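Local coordinates for protein vestitone reductase (Medicago sativa, PDB 2P4H) that catalyses the NADPH-dependent, stereospecific reduction of (3R)-vestitone to an isoflavanol, the penultimate step in making the phytoalexin medicarpin, at residues F120-N132 and P155-E168. Residues are numbered along the deposited sequence; the frame is centred on the assembly and turned at random.
Sequences FIYTSSGSAVSFN and PFGWNYAVSKTLAE
The active-site corner of an extended short-chain dehydrogenase/reductase fold is built here: strand 119-125 of the parallel Rossmann sheet and the turns after it meet helix 158-177, whose Y160 and K164 form the YxxxK motif of the family. The strand and helix segments run at 140° to each other, their axes 8.2 Å apart at closest. Y160, which probably binds NADP(+) as in related enzymes, brings its ring to two serines: S125 OG lies at the ring edge, near its plane, and S127 OG is 3.3 Å from Y160 CE1. S125 OG and S127 OG are hydrogen-bonded to each other, and a water joins S125 OG to Y160 OH. K164 CG lies 3.2 Å from S127 OG and, within the helix, above one face of the Y160 ring, toward its rim; the chain, bent at chi2 and chi3, carries NZ to a hydrogen bond with S83 OG. Further along, S124 OG donates to E168 OE1 over 2.6 Å, arriving 58° out of the carboxylate plane. With CG anti to the backbone N (chi1 -162°) and an extended chain, E168 also forms a salt bridge with R246 and a hydrogen bond with T184 through OE2. An alanine in place of this glutamate would probably deprive S124 OG of its carboxylate acceptor and R246 of its salt-bridge mate. T165 OG1, which donates to A161 O one turn back, stands 3.4 Å from A128 CA. F131 CD2 lies 3.8 Å from P155 CG, just before the helix, and F131 CD1 3.8 Å from A161 CB. Beside the glutamate, a water donates to S124 OG and to K164 O, the latter at 2.7 Å.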
# COMPACT_ATOMS: atom_id res chain seq x y z
N PHE A 120 13.09 -8.65 0.31
CA PHE A 120 11.70 -9.06 0.20
C PHE A 120 10.93 -7.93 0.87
O PHE A 120 11.13 -7.66 2.06
CB PHE A 120 11.47 -10.38 0.94
CG PHE A 120 10.05 -10.89 0.87
CD1 PHE A 120 9.05 -10.33 1.65
CD2 PHE A 120 9.73 -11.94 0.00
CE1 PHE A 120 7.74 -10.80 1.57
CE2 PHE A 120 8.42 -12.42 -0.08
CZ PHE A 120 7.43 -11.85 0.71
N ILE A 121 10.08 -7.25 0.11
CA ILE A 121 9.32 -6.13 0.66
C ILE A 121 7.84 -6.46 0.71
O ILE A 121 7.20 -6.73 -0.31
CB ILE A 121 9.55 -4.85 -0.16
CG1 ILE A 121 11.05 -4.55 -0.24
CG2 ILE A 121 8.83 -3.67 0.49
CD1 ILE A 121 11.40 -3.26 -0.95
N TYR A 122 7.30 -6.44 1.92
CA TYR A 122 5.90 -6.76 2.16
C TYR A 122 5.08 -5.50 2.40
O TYR A 122 5.45 -4.65 3.21
CB TYR A 122 5.77 -7.67 3.38
CG TYR A 122 4.36 -8.12 3.64
CD1 TYR A 122 3.73 -9.02 2.79
CD2 TYR A 122 3.62 -7.61 4.72
CE1 TYR A 122 2.41 -9.41 2.99
CE2 TYR A 122 2.29 -7.99 4.92
CZ TYR A 122 1.70 -8.90 4.05
OH TYR A 122 0.39 -9.28 4.22
N THR A 123 3.96 -5.41 1.70
CA THR A 123 3.06 -4.27 1.83
C THR A 123 2.14 -4.46 3.03
O THR A 123 1.33 -5.38 3.05
CB THR A 123 2.18 -4.13 0.57
OG1 THR A 123 3.00 -3.72 -0.54
CG2 THR A 123 1.08 -3.11 0.78
N SER A 124 2.28 -3.60 4.05
CA SER A 124 1.39 -3.68 5.20
C SER A 124 0.43 -2.50 5.17
O SER A 124 0.32 -1.81 4.15
CB SER A 124 2.16 -3.73 6.52
OG SER A 124 1.28 -4.11 7.57
N SER A 125 -0.24 -2.24 6.29
CA SER A 125 -1.27 -1.21 6.34
C SER A 125 -1.37 -0.49 7.68
O SER A 125 -0.96 -1.02 8.71
CB SER A 125 -2.60 -1.89 6.03
OG SER A 125 -3.72 -1.17 6.52
N GLY A 126 -1.92 0.72 7.66
CA GLY A 126 -2.11 1.47 8.89
C GLY A 126 -3.06 0.73 9.82
O GLY A 126 -3.06 0.96 11.02
N SER A 127 -3.86 -0.17 9.26
CA SER A 127 -4.79 -0.94 10.07
C SER A 127 -4.04 -1.91 10.99
O SER A 127 -4.59 -2.40 11.97
CB SER A 127 -5.76 -1.73 9.19
OG SER A 127 -5.07 -2.67 8.39
N ALA A 128 -2.78 -2.18 10.66
CA ALA A 128 -1.96 -3.09 11.47
C ALA A 128 -1.37 -2.39 12.70
O ALA A 128 -0.75 -3.04 13.55
CB ALA A 128 -0.84 -3.70 10.62
N VAL A 129 -1.55 -1.08 12.79
CA VAL A 129 -1.02 -0.32 13.93
C VAL A 129 -2.03 0.59 14.62
O VAL A 129 -1.86 0.92 15.80
CB VAL A 129 0.19 0.58 13.52
CG1 VAL A 129 1.30 -0.27 12.91
CG2 VAL A 129 -0.26 1.67 12.55
N SER A 130 -3.07 0.99 13.90
CA SER A 130 -4.06 1.94 14.42
C SER A 130 -5.10 1.48 15.43
O SER A 130 -5.74 2.32 16.07
CB SER A 130 -4.77 2.61 13.24
OG SER A 130 -3.83 3.25 12.39
N PHE A 131 -5.28 0.17 15.59
CA PHE A 131 -6.26 -0.34 16.54
C PHE A 131 -5.57 -0.93 17.76
O PHE A 131 -5.78 -2.10 18.09
CB PHE A 131 -7.14 -1.40 15.88
CG PHE A 131 -7.95 -0.89 14.71
CD1 PHE A 131 -7.41 -0.86 13.43
CD2 PHE A 131 -9.25 -0.45 14.90
CE1 PHE A 131 -8.16 -0.39 12.35
CE2 PHE A 131 -10.01 0.03 13.83
CZ PHE A 131 -9.46 0.05 12.55
N ASN A 132 -4.75 -0.12 18.42
CA ASN A 132 -4.00 -0.56 19.60
C ASN A 132 -4.72 -0.37 20.93
O ASN A 132 -4.16 -0.68 21.99
CB ASN A 132 -2.64 0.14 19.64
CG ASN A 132 -2.75 1.64 19.45
OD1 ASN A 132 -3.06 2.13 18.36
ND2 ASN A 132 -2.51 2.39 20.52
N PRO A 155 -14.64 -3.02 15.93
CA PRO A 155 -14.85 -1.69 15.35
C PRO A 155 -14.95 -1.83 13.84
O PRO A 155 -14.58 -2.87 13.28
CB PRO A 155 -13.60 -0.93 15.78
CG PRO A 155 -12.55 -2.02 15.79
CD PRO A 155 -13.28 -3.14 16.49
N PHE A 156 -15.45 -0.80 13.17
CA PHE A 156 -15.59 -0.85 11.72
C PHE A 156 -14.27 -1.23 11.05
O PHE A 156 -13.23 -0.62 11.30
CB PHE A 156 -16.06 0.51 11.19
CG PHE A 156 -16.45 0.47 9.74
CD1 PHE A 156 -17.55 -0.27 9.32
CD2 PHE A 156 -15.71 1.16 8.79
CE1 PHE A 156 -17.91 -0.33 7.98
CE2 PHE A 156 -16.06 1.11 7.44
CZ PHE A 156 -17.16 0.37 7.03
N GLY A 157 -14.32 -2.25 10.20
CA GLY A 157 -13.14 -2.71 9.48
C GLY A 157 -12.23 -3.64 10.27
O GLY A 157 -11.09 -3.88 9.87
N TRP A 158 -12.73 -4.18 11.38
CA TRP A 158 -11.91 -5.06 12.21
C TRP A 158 -11.39 -6.32 11.51
O TRP A 158 -10.28 -6.75 11.79
CB TRP A 158 -12.66 -5.47 13.49
CG TRP A 158 -13.81 -6.40 13.28
CD1 TRP A 158 -15.10 -6.06 12.96
CD2 TRP A 158 -13.79 -7.82 13.41
NE1 TRP A 158 -15.88 -7.19 12.88
CE2 TRP A 158 -15.10 -8.29 13.15
CE3 TRP A 158 -12.79 -8.76 13.71
CZ2 TRP A 158 -15.44 -9.64 13.19
CZ3 TRP A 158 -13.12 -10.11 13.75
CH2 TRP A 158 -14.44 -10.54 13.49
N ASN A 159 -12.18 -6.90 10.62
CA ASN A 159 -11.75 -8.11 9.91
C ASN A 159 -10.47 -7.85 9.12
O ASN A 159 -9.50 -8.60 9.21
CB ASN A 159 -12.85 -8.59 8.95
CG ASN A 159 -13.97 -9.31 9.67
OD1 ASN A 159 -13.79 -10.41 10.19
ND2 ASN A 159 -15.14 -8.69 9.70
N TYR A 160 -10.47 -6.77 8.35
CA TYR A 160 -9.31 -6.40 7.55
C TYR A 160 -8.12 -6.09 8.45
O TYR A 160 -6.99 -6.49 8.16
CB TYR A 160 -9.65 -5.18 6.67
CG TYR A 160 -8.50 -4.63 5.87
CD1 TYR A 160 -7.75 -3.55 6.34
CD2 TYR A 160 -8.16 -5.18 4.63
CE1 TYR A 160 -6.69 -3.03 5.59
CE2 TYR A 160 -7.10 -4.67 3.88
CZ TYR A 160 -6.37 -3.60 4.37
OH TYR A 160 -5.33 -3.08 3.63
N ALA A 161 -8.37 -5.40 9.56
CA ALA A 161 -7.30 -5.05 10.48
C ALA A 161 -6.66 -6.30 11.08
O ALA A 161 -5.44 -6.38 11.20
CB ALA A 161 -7.84 -4.14 11.59
N VAL A 162 -7.48 -7.27 11.46
CA VAL A 162 -6.95 -8.51 12.03
C VAL A 162 -6.06 -9.19 10.99
O VAL A 162 -4.94 -9.62 11.30
CB VAL A 162 -8.07 -9.48 12.45
CG1 VAL A 162 -7.48 -10.84 12.82
CG2 VAL A 162 -8.84 -8.91 13.63
N SER A 163 -6.56 -9.28 9.76
CA SER A 163 -5.83 -9.91 8.67
C SER A 163 -4.45 -9.27 8.47
O SER A 163 -3.44 -9.97 8.43
CB SER A 163 -6.64 -9.81 7.37
OG SER A 163 -5.98 -10.47 6.30
N LYS A 164 -4.43 -7.95 8.35
CA LYS A 164 -3.18 -7.22 8.14
C LYS A 164 -2.20 -7.38 9.30
O LYS A 164 -1.00 -7.54 9.09
CB LYS A 164 -3.47 -5.74 7.92
CG LYS A 164 -4.45 -5.41 6.79
CD LYS A 164 -3.88 -5.70 5.41
CE LYS A 164 -4.01 -7.16 5.04
NZ LYS A 164 -3.63 -7.41 3.62
N THR A 165 -2.71 -7.32 10.52
CA THR A 165 -1.86 -7.43 11.70
C THR A 165 -1.21 -8.81 11.78
O THR A 165 0.00 -8.93 11.95
CB THR A 165 -2.67 -7.16 12.98
OG1 THR A 165 -3.27 -5.86 12.90
CG2 THR A 165 -1.75 -7.20 14.20
N LEU A 166 -2.02 -9.86 11.65
CA LEU A 166 -1.50 -11.22 11.71
C LEU A 166 -0.54 -11.50 10.57
O LEU A 166 0.49 -12.15 10.76
CB LEU A 166 -2.65 -12.23 11.68
CG LEU A 166 -3.59 -12.21 12.88
CD1 LEU A 166 -4.67 -13.27 12.70
CD2 LEU A 166 -2.81 -12.46 14.16
N ALA A 167 -0.87 -11.02 9.38
CA ALA A 167 -0.01 -11.24 8.22
C ALA A 167 1.36 -10.60 8.37
O ALA A 167 2.38 -11.24 8.14
CB ALA A 167 -0.69 -10.73 6.96
N GLU A 168 1.39 -9.33 8.78
CA GLU A 168 2.67 -8.66 8.92
C GLU A 168 3.53 -9.31 10.00
O GLU A 168 4.74 -9.47 9.83
CB GLU A 168 2.50 -7.17 9.24
CG GLU A 168 3.79 -6.39 8.96
CD GLU A 168 3.80 -4.98 9.50
OE1 GLU A 168 2.72 -4.41 9.77
OE2 GLU A 168 4.91 -4.42 9.64
O HOH W 1 -0.21 -6.48 6.79
O HOH W 2 -4.67 -0.39 4.10